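Local coordinates for cleavage stimulation factor 77 (Encephalitozoon cuniculi, PDB 2UY1), which probably takes part in mRNA 3'-end processing and may bind mRNA, as a helical-repeat protein of the Suppressor of forked family, at residues 48-53 / 72-77; 79-84 / 198-203. One frame throughout, in Å; residues are numbered along the deposited sequence.

Overall arrangement
Both contacts lie on the same side of the centre of an elongated, largely helical chain without strands; the centre of contact 1 is about 32 Å and that of contact 2 about 23 Å from the centre of the chain, with about 13 Å between the two contact centres. They follow one another in sequence: contact 1 joins helix 47-57 to helix 69-78, and the loop leaving helix 69-78 supplies residues 79-84 of contact 2, which meet the distant helix 193-208. The two meet directly, Gln77 O lying 3.3 Å from Phe200 CD1, and Tyr45 touches both Gln77 and Phe200. A local antiparallel helix pair is thereby continued into a long-range contact, tying the N-terminal helices to helix 193-208, more than 110 residues further along the chain.

Contact 1 of 2, residues 48-53 / 72-77; sequences DLWMLY and EFTLGQ
Trp50 of helix 47-57 meets Phe73, Thr74 and Gln77 of helix 69-78. Gln77 covers one face of the indole: its CB stands over the six-membered ring in a CH-pi contact, 4.1 Å from the centroid, while its amide carbon CD comes within 3.5 Å of Trp50 CZ2. At the indole edge, near the ring plane, Thr74 OG1 lies 3.4 Å from Trp50 CE3. Phe73 meets the far rim obliquely, its CE2 3.6 Å from Trp50 CZ3, with the planes at 47°; the indole rim lies over one face of the phenyl ring. Tyr53 adds its CE2 at the edge of that ring. The axes of the two short segments approach to 10.7 Å at 167°, a nearly antiparallel pairing consistent with the HAT (half-a-TPR) helical repeats known for this family. With CG anti to the backbone N (chi1 -157°) and a bend at chi2, Gln77 lays its chain across the indole. Farther out, both Trp50 NE1 and Gln77 NE2 hydrogen-bond to Ser44 O, and NE2 also to Trp42 O, so carbonyls preceding helix 47-57 hold both partners in place. Thr74 OG1 hydrogen-bonds to Val70 O in its own helix, and Phe78 meets Trp50 edge-to-face.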
ATOM      1  N   ASP B  48       0.643 -49.521 -12.104  1.00 39.11           N
ATOM      2  CA  ASP B  48       1.773 -50.298 -11.665  1.00 40.54           C
ATOM      3  C   ASP B  48       1.275 -50.855 -10.372  1.00 40.07           C
ATOM      4  O   ASP B  48       0.780 -50.117  -9.624  1.00 41.56           O
ATOM      5  CB  ASP B  48       2.925 -49.360 -11.359  1.00 41.23           C
ATOM      6  CG  ASP B  48       3.359 -48.543 -12.540  1.00 44.39           C
ATOM      7  OD1 ASP B  48       3.552 -49.099 -13.610  1.00 48.22           O
ATOM      8  OD2 ASP B  48       3.570 -47.343 -12.396  1.00 48.53           O
ATOM      9  N   LEU B  49       1.379 -52.132 -10.094  1.00 39.78           N
ATOM     10  CA  LEU B  49       0.873 -52.640  -8.814  1.00 39.37           C
ATOM     11  C   LEU B  49      -0.340 -53.484  -8.959  1.00 38.98           C
ATOM     12  O   LEU B  49      -0.339 -54.618  -8.574  1.00 39.34           O
ATOM     13  CB  LEU B  49       0.532 -51.530  -7.850  1.00 39.10           C
ATOM     14  CG  LEU B  49       0.019 -51.782  -6.457  1.00 39.98           C
ATOM     15  CD1 LEU B  49       0.620 -52.968  -5.792  1.00 41.41           C
ATOM     16  CD2 LEU B  49       0.296 -50.617  -5.700  1.00 40.66           C
ATOM     17  N   TRP B  50      -1.395 -52.889  -9.481  1.00 38.33           N
ATOM     18  CA  TRP B  50      -2.397 -53.644 -10.176  1.00 37.77           C
ATOM     19  C   TRP B  50      -1.737 -54.449 -11.267  1.00 37.89           C
ATOM     20  O   TRP B  50      -1.920 -55.606 -11.354  1.00 39.44           O
ATOM     21  CB  TRP B  50      -3.532 -52.743 -10.670  1.00 35.99           C
ATOM     22  CG  TRP B  50      -4.440 -52.289  -9.569  1.00 34.09           C
ATOM     23  CD1 TRP B  50      -4.224 -51.286  -8.724  1.00 30.79           C
ATOM     24  CD2 TRP B  50      -5.694 -52.854  -9.204  1.00 32.26           C
ATOM     25  NE1 TRP B  50      -5.232 -51.179  -7.846  1.00 31.28           N
ATOM     26  CE2 TRP B  50      -6.173 -52.119  -8.136  1.00 32.82           C
ATOM     27  CE3 TRP B  50      -6.457 -53.904  -9.681  1.00 32.87           C
ATOM     28  CZ2 TRP B  50      -7.376 -52.405  -7.526  1.00 34.39           C
ATOM     29  CZ3 TRP B  50      -7.636 -54.184  -9.087  1.00 32.41           C
ATOM     30  CH2 TRP B  50      -8.088 -53.449  -8.019  1.00 33.63           C
ATOM     31  N   MET B  51      -0.910 -53.829 -12.048  1.00 38.68           N
ATOM     32  CA  MET B  51      -0.244 -54.558 -13.128  1.00 39.86           C
ATOM     33  C   MET B  51       0.678 -55.669 -12.610  1.00 40.92           C
ATOM     34  O   MET B  51       0.833 -56.710 -13.236  1.00 41.33           O
ATOM     35  CB  MET B  51       0.523 -53.592 -14.023  1.00 40.48           C
ATOM     36  CG  MET B  51      -0.379 -52.673 -14.829  1.00 39.95           C
ATOM     37  SD  MET B  51      -1.743 -53.522 -15.670  1.00 44.48           S
ATOM     38  CE  MET B  51      -2.188 -52.207 -16.824  1.00 42.00           C
ATOM     39  N   LEU B  52       1.278 -55.434 -11.454  1.00 41.54           N
ATOM     40  CA  LEU B  52       2.085 -56.430 -10.779  1.00 42.85           C
ATOM     41  C   LEU B  52       1.242 -57.542 -10.172  1.00 42.45           C
ATOM     42  O   LEU B  52       1.686 -58.700 -10.094  1.00 41.77           O
ATOM     43  CB  LEU B  52       2.953 -55.751  -9.701  1.00 44.03           C
ATOM     44  CG  LEU B  52       4.248 -55.236 -10.342  1.00 46.34           C
ATOM     45  CD1 LEU B  52       4.683 -53.882  -9.735  1.00 48.29           C
ATOM     46  CD2 LEU B  52       5.353 -56.316 -10.249  1.00 46.95           C
ATOM     47  N   TYR B  53       0.034 -57.182  -9.735  1.00 42.08           N
ATOM     48  CA  TYR B  53      -0.931 -58.167  -9.307  1.00 42.89           C
ATOM     49  C   TYR B  53      -1.248 -59.119 -10.449  1.00 43.65           C
ATOM     50  O   TYR B  53      -1.368 -60.326 -10.226  1.00 43.55           O
ATOM     51  CB  TYR B  53      -2.202 -57.508  -8.793  1.00 42.36           C
ATOM     52  CG  TYR B  53      -3.187 -58.525  -8.307  1.00 42.47           C
ATOM     53  CD1 TYR B  53      -2.876 -59.359  -7.224  1.00 41.47           C
ATOM     54  CD2 TYR B  53      -4.441 -58.666  -8.927  1.00 42.29           C
ATOM     55  CE1 TYR B  53      -3.780 -60.298  -6.765  1.00 43.34           C
ATOM     56  CE2 TYR B  53      -5.346 -59.613  -8.493  1.00 41.75           C
ATOM     57  CZ  TYR B  53      -5.013 -60.426  -7.409  1.00 42.85           C
ATOM     58  OH  TYR B  53      -5.904 -61.352  -6.946  1.00 44.57           O
ATOM     59  N   GLU B  72     -10.771 -57.555 -15.918  1.00 44.99           N
ATOM     60  CA  GLU B  72     -12.080 -57.030 -15.508  1.00 43.70           C
ATOM     61  C   GLU B  72     -12.064 -56.462 -14.100  1.00 41.77           C
ATOM     62  O   GLU B  72     -12.675 -55.441 -13.871  1.00 40.96           O
ATOM     63  CB  GLU B  72     -13.150 -58.133 -15.567  1.00 43.97           C
ATOM     64  CG  GLU B  72     -13.345 -58.780 -16.953  1.00 44.37           C
ATOM     65  CD  GLU B  72     -14.598 -59.639 -17.026  1.00 44.88           C
ATOM     66  OE1 GLU B  72     -14.820 -60.453 -16.092  1.00 45.81           O
ATOM     67  OE2 GLU B  72     -15.350 -59.506 -18.033  1.00 45.33           O
ATOM     68  N   PHE B  73     -11.413 -57.173 -13.163  1.00 40.44           N
ATOM     69  CA  PHE B  73     -11.220 -56.723 -11.753  1.00 39.63           C
ATOM     70  C   PHE B  73     -10.397 -55.426 -11.657  1.00 38.44           C
ATOM     71  O   PHE B  73     -10.770 -54.520 -10.910  1.00 39.17           O
ATOM     72  CB  PHE B  73     -10.682 -57.878 -10.875  1.00 40.28           C
ATOM     73  CG  PHE B  73     -10.365 -57.503  -9.429  1.00 39.96           C
ATOM     74  CD1 PHE B  73     -11.370 -57.084  -8.542  1.00 40.89           C
ATOM     75  CD2 PHE B  73      -9.046 -57.636  -8.942  1.00 43.07           C
ATOM     76  CE1 PHE B  73     -11.076 -56.732  -7.201  1.00 40.35           C
ATOM     77  CE2 PHE B  73      -8.726 -57.298  -7.613  1.00 43.10           C
ATOM     78  CZ  PHE B  73      -9.763 -56.843  -6.729  1.00 43.20           C
ATOM     79  N   THR B  74      -9.329 -55.336 -12.455  1.00 37.23           N
ATOM     80  CA  THR B  74      -8.511 -54.131 -12.636  1.00 36.71           C
ATOM     81  C   THR B  74      -9.274 -52.972 -13.338  1.00 36.54           C
ATOM     82  O   THR B  74      -9.229 -51.834 -12.868  1.00 35.22           O
ATOM     83  CB  THR B  74      -7.154 -54.484 -13.380  1.00 37.51           C
ATOM     84  OG1 THR B  74      -6.479 -55.550 -12.691  1.00 36.88           O
ATOM     85  CG2 THR B  74      -6.216 -53.296 -13.497  1.00 36.44           C
ATOM     86  N   LEU B  75      -9.982 -53.278 -14.433  1.00 35.90           N
ATOM     87  CA  LEU B  75     -10.895 -52.329 -15.069  1.00 36.61           C
ATOM     88  C   LEU B  75     -12.007 -51.838 -14.174  1.00 36.42           C
ATOM     89  O   LEU B  75     -12.504 -50.749 -14.391  1.00 37.72           O
ATOM     90  CB  LEU B  75     -11.463 -52.847 -16.396  1.00 36.77           C
ATOM     91  CG  LEU B  75     -10.520 -52.936 -17.610  1.00 37.24           C
ATOM     92  CD1 LEU B  75     -11.208 -53.669 -18.754  1.00 39.28           C
ATOM     93  CD2 LEU B  75     -10.025 -51.607 -18.111  1.00 35.25           C
ATOM     94  N   GLY B  76     -12.377 -52.599 -13.141  1.00 36.44           N
ATOM     95  CA  GLY B  76     -13.304 -52.099 -12.101  1.00 35.94           C
ATOM     96  C   GLY B  76     -12.717 -50.827 -11.499  1.00 35.73           C
ATOM     97  O   GLY B  76     -13.431 -49.858 -11.241  1.00 34.79           O
ATOM     98  N   GLN B  77     -11.394 -50.834 -11.315  1.00 35.60           N
ATOM     99  CA  GLN B  77     -10.672 -49.722 -10.696  1.00 35.50           C
ATOM    100  C   GLN B  77     -10.277 -48.616 -11.673  1.00 35.13           C
ATOM    101  O   GLN B  77     -10.460 -47.439 -11.361  1.00 35.21           O
ATOM    102  CB  GLN B  77      -9.415 -50.212  -9.987  1.00 35.16           C
ATOM    103  CG  GLN B  77      -8.959 -49.246  -8.915  1.00 37.47           C
ATOM    104  CD  GLN B  77      -9.501 -49.601  -7.551  1.00 40.22           C
ATOM    105  OE1 GLN B  77     -10.563 -50.220  -7.435  1.00 45.07           O
ATOM    106  NE2 GLN B  77      -8.746 -49.267  -6.509  1.00 39.83           N
TER

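Contact 2 of 2, residues 79-84 / 198-203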
ATOM      1  N   GLU B  79     -11.197 -48.153 -15.163  1.00 34.47           N
ATOM      2  CA  GLU B  79     -11.963 -48.005 -16.429  1.00 35.03           C
ATOM      3  C   GLU B  79     -12.120 -46.534 -16.884  1.00 35.15           C
ATOM      4  O   GLU B  79     -12.291 -46.250 -18.071  1.00 34.74           O
ATOM      5  CB  GLU B  79     -13.352 -48.676 -16.352  1.00 35.19           C
ATOM      6  CG  GLU B  79     -14.344 -48.021 -15.340  1.00 35.45           C
ATOM      7  CD  GLU B  79     -15.653 -48.759 -15.231  1.00 35.50           C
ATOM      8  OE1 GLU B  79     -16.241 -48.806 -14.114  1.00 36.20           O
ATOM      9  OE2 GLU B  79     -16.099 -49.308 -16.266  1.00 36.94           O
ATOM     10  N   ASN B  80     -12.086 -45.610 -15.931  1.00 34.80           N
ATOM     11  CA  ASN B  80     -12.299 -44.187 -16.239  1.00 35.51           C
ATOM     12  C   ASN B  80     -10.984 -43.466 -16.517  1.00 35.36           C
ATOM     13  O   ASN B  80     -10.996 -42.267 -16.814  1.00 35.04           O
ATOM     14  CB  ASN B  80     -13.032 -43.515 -15.069  1.00 35.18           C
ATOM     15  CG  ASN B  80     -14.522 -43.725 -15.117  1.00 37.01           C
ATOM     16  OD1 ASN B  80     -15.201 -43.142 -15.958  1.00 43.26           O
ATOM     17  ND2 ASN B  80     -15.052 -44.523 -14.196  1.00 38.08           N
ATOM     18  N   TYR B  81      -9.868 -44.207 -16.408  1.00 35.47           N
ATOM     19  CA  TYR B  81      -8.499 -43.671 -16.484  1.00 36.77           C
ATOM     20  C   TYR B  81      -8.014 -43.356 -17.879  1.00 37.24           C
ATOM     21  O   TYR B  81      -8.157 -44.176 -18.802  1.00 38.52           O
ATOM     22  CB  TYR B  81      -7.538 -44.658 -15.830  1.00 37.09           C
ATOM     23  CG  TYR B  81      -6.092 -44.241 -15.654  1.00 38.65           C
ATOM     24  CD1 TYR B  81      -5.722 -42.937 -15.294  1.00 39.49           C
ATOM     25  CD2 TYR B  81      -5.091 -45.193 -15.777  1.00 40.40           C
ATOM     26  CE1 TYR B  81      -4.381 -42.597 -15.120  1.00 40.10           C
ATOM     27  CE2 TYR B  81      -3.785 -44.870 -15.592  1.00 41.14           C
ATOM     28  CZ  TYR B  81      -3.429 -43.583 -15.260  1.00 39.57           C
ATOM     29  OH  TYR B  81      -2.096 -43.352 -15.076  1.00 40.58           O
ATOM     30  N   TRP B  82      -7.407 -42.176 -18.009  1.00 37.20           N
ATOM     31  CA  TRP B  82      -6.877 -41.644 -19.262  1.00 37.11           C
ATOM     32  C   TRP B  82      -5.625 -42.358 -19.730  1.00 37.76           C
ATOM     33  O   TRP B  82      -5.080 -42.007 -20.741  1.00 36.99           O
ATOM     34  CB  TRP B  82      -6.549 -40.140 -19.130  1.00 37.89           C
ATOM     35  CG  TRP B  82      -6.014 -39.771 -17.721  1.00 36.27           C
ATOM     36  CD1 TRP B  82      -4.710 -39.685 -17.327  1.00 36.38           C
ATOM     37  CD2 TRP B  82      -6.813 -39.510 -16.544  1.00 37.41           C
ATOM     38  NE1 TRP B  82      -4.640 -39.354 -15.982  1.00 36.23           N
ATOM     39  CE2 TRP B  82      -5.912 -39.253 -15.475  1.00 37.63           C
ATOM     40  CE3 TRP B  82      -8.202 -39.467 -16.292  1.00 34.62           C
ATOM     41  CZ2 TRP B  82      -6.356 -38.959 -14.174  1.00 36.10           C
ATOM     42  CZ3 TRP B  82      -8.637 -39.177 -15.009  1.00 35.92           C
ATOM     43  CH2 TRP B  82      -7.711 -38.921 -13.958  1.00 36.41           C
ATOM     44  N   ASP B  83      -5.146 -43.341 -18.994  1.00 39.22           N
ATOM     45  CA  ASP B  83      -4.031 -44.120 -19.498  1.00 40.84           C
ATOM     46  C   ASP B  83      -4.325 -45.618 -19.451  1.00 41.22           C
ATOM     47  O   ASP B  83      -3.420 -46.428 -19.272  1.00 41.24           O
ATOM     48  CB  ASP B  83      -2.768 -43.791 -18.709  1.00 42.09           C
ATOM     49  CG  ASP B  83      -1.515 -43.817 -19.559  1.00 45.10           C
ATOM     50  OD1 ASP B  83      -1.599 -43.673 -20.806  1.00 50.20           O
ATOM     51  OD2 ASP B  83      -0.432 -43.950 -18.959  1.00 48.37           O
ATOM     52  N   SER B  84      -5.590 -45.977 -19.655  1.00 41.42           N
ATOM     53  CA  SER B  84      -6.048 -47.349 -19.509  1.00 41.96           C
ATOM     54  C   SER B  84      -5.921 -48.184 -20.796  1.00 42.59           C
ATOM     55  O   SER B  84      -6.261 -49.371 -20.796  1.00 42.82           O
ATOM     56  CB  SER B  84      -7.492 -47.361 -19.012  1.00 41.51           C
ATOM     57  OG  SER B  84      -8.299 -46.550 -19.857  1.00 42.61           O
ATOM     58  N   MET B 198     -16.168 -39.586 -10.932  1.00 28.64           N
ATOM     59  CA  MET B 198     -15.628 -38.534 -10.045  1.00 29.35           C
ATOM     60  C   MET B 198     -14.860 -39.144  -8.850  1.00 29.79           C
ATOM     61  O   MET B 198     -13.858 -38.581  -8.369  1.00 29.72           O
ATOM     62  CB  MET B 198     -16.778 -37.639  -9.528  1.00 29.33           C
ATOM     63  CG  MET B 198     -17.368 -36.632 -10.569  1.00 27.39           C
ATOM     64  SD  MET B 198     -16.134 -35.863 -11.639  1.00 29.40           S
ATOM     65  CE  MET B 198     -15.102 -34.988 -10.437  1.00 28.79           C
ATOM     66  N   HIS B 199     -15.344 -40.286  -8.364  1.00 29.15           N
ATOM     67  CA  HIS B 199     -14.645 -41.024  -7.305  1.00 29.78           C
ATOM     68  C   HIS B 199     -13.260 -41.410  -7.793  1.00 30.24           C
ATOM     69  O   HIS B 199     -12.284 -41.133  -7.116  1.00 31.40           O
ATOM     70  CB  HIS B 199     -15.432 -42.254  -6.876  1.00 28.79           C
ATOM     71  CG  HIS B 199     -16.646 -41.939  -6.041  1.00 27.05           C
ATOM     72  ND1 HIS B 199     -16.579 -41.231  -4.862  1.00 24.53           N
ATOM     73  CD2 HIS B 199     -17.945 -42.295  -6.186  1.00 28.77           C
ATOM     74  CE1 HIS B 199     -17.783 -41.144  -4.324  1.00 25.98           C
ATOM     75  NE2 HIS B 199     -18.633 -41.783  -5.111  1.00 29.28           N
ATOM     76  N   PHE B 200     -13.169 -41.985  -8.999  1.00 30.95           N
ATOM     77  CA  PHE B 200     -11.881 -42.414  -9.553  1.00 30.72           C
ATOM     78  C   PHE B 200     -10.914 -41.249  -9.610  1.00 30.95           C
ATOM     79  O   PHE B 200      -9.757 -41.373  -9.194  1.00 31.50           O
ATOM     80  CB  PHE B 200     -12.006 -43.027 -10.965  1.00 30.25           C
ATOM     81  CG  PHE B 200     -10.702 -43.121 -11.665  1.00 29.68           C
ATOM     82  CD1 PHE B 200      -9.852 -44.197 -11.428  1.00 30.10           C
ATOM     83  CD2 PHE B 200     -10.276 -42.112 -12.491  1.00 28.05           C
ATOM     84  CE1 PHE B 200      -8.622 -44.255 -12.035  1.00 27.60           C
ATOM     85  CE2 PHE B 200      -9.024 -42.160 -13.119  1.00 30.48           C
ATOM     86  CZ  PHE B 200      -8.211 -43.229 -12.903  1.00 29.83           C
ATOM     87  N   ILE B 201     -11.380 -40.135 -10.185  1.00 30.50           N
ATOM     88  CA  ILE B 201     -10.528 -38.961 -10.388  1.00 29.33           C
ATOM     89  C   ILE B 201      -9.979 -38.467  -9.048  1.00 28.50           C
ATOM     90  O   ILE B 201      -8.781 -38.281  -8.928  1.00 28.82           O
ATOM     91  CB  ILE B 201     -11.280 -37.849 -11.246  1.00 30.14           C
ATOM     92  CG1 ILE B 201     -11.362 -38.301 -12.729  1.00 29.26           C
ATOM     93  CG2 ILE B 201     -10.664 -36.472 -11.089  1.00 29.15           C
ATOM     94  CD1 ILE B 201     -12.016 -37.292 -13.708  1.00 28.49           C
ATOM     95  N   HIS B 202     -10.837 -38.294  -8.036  1.00 26.95           N
ATOM     96  CA  HIS B 202     -10.402 -37.808  -6.713  1.00 27.18           C
ATOM     97  C   HIS B 202      -9.461 -38.811  -5.998  1.00 27.23           C
ATOM     98  O   HIS B 202      -8.460 -38.419  -5.396  1.00 27.92           O
ATOM     99  CB  HIS B 202     -11.601 -37.540  -5.792  1.00 26.77           C
ATOM    100  CG  HIS B 202     -12.361 -36.283  -6.113  1.00 26.23           C
ATOM    101  ND1 HIS B 202     -13.498 -36.277  -6.900  1.00 24.30           N
ATOM    102  CD2 HIS B 202     -12.152 -34.995  -5.740  1.00 23.80           C
ATOM    103  CE1 HIS B 202     -13.932 -35.031  -7.037  1.00 24.25           C
ATOM    104  NE2 HIS B 202     -13.141 -34.236  -6.333  1.00 23.85           N
ATOM    105  N   ASN B 203      -9.770 -40.099  -6.072  1.00 26.76           N
ATOM    106  CA  ASN B 203      -8.882 -41.108  -5.464  1.00 26.85           C
ATOM    107  C   ASN B 203      -7.545 -41.205  -6.164  1.00 26.24           C
ATOM    108  O   ASN B 203      -6.503 -41.277  -5.503  1.00 27.38           O
ATOM    109  CB  ASN B 203      -9.541 -42.473  -5.455  1.00 27.23           C
ATOM    110  CG  ASN B 203     -10.497 -42.630  -4.333  1.00 30.38           C
ATOM    111  OD1 ASN B 203     -11.704 -42.774  -4.545  1.00 35.35           O
ATOM    112  ND2 ASN B 203      -9.985 -42.574  -3.113  1.00 34.29           N
TER
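The peptide group between Asn80 and Tyr81 lies over one face of the Phe200 ring, so a stretch of loop main chain, and not a side chain alone, meets the aromatic group sent out by helix 193-208. The packing is close at the tip of the ring, where Phe200 CZ is 3.3 Å from Tyr81 CB and 3.5 Å from Tyr81 CD1. The Asn80 side chain takes part through its CB, 4.0 Å from Phe200 CD2. Trp82 comes to the phenyl edge instead: its CZ3 is 3.6 Å from Phe200 CE2, and the rings form an offset edge-to-face pair, the edge of Phe200 turned to the indole face with the planes at 73°. The Tyr81 ring is oblique to Phe200, at 52°, and Tyr81, Trp82 and Phe200 make an aromatic cluster. Ile201 extends the apolar surface, its CG1 lying in the plane of the indole at its edge, 3.7 Å from Trp82 CZ3. Through this cluster the loop joining helices 69-78 and 85-90 packs against helix 193-208, a long-range contact within the Suppressor of forked helical region. Trp82 has CG between its backbone N and carbonyl carbon (chi1 35°), which brings the indole back so that Tyr81 CD1 sits 3.6 Å above the centre of one face of the Trp82 ring; Asp83 N similarly stands over the centre of the Tyr81 ring. Arg197 NH1 hydrogen-bonds to Asn80 O, and the Trp82 backbone is hydrogen-bonded to Gly121. Around the cluster, Tyr204 of helix 193-208 meets both Tyr81 and Trp82, Leu178 of helix 173-184 packs on the indole, and helix 213-225 packs on Met198 and His199.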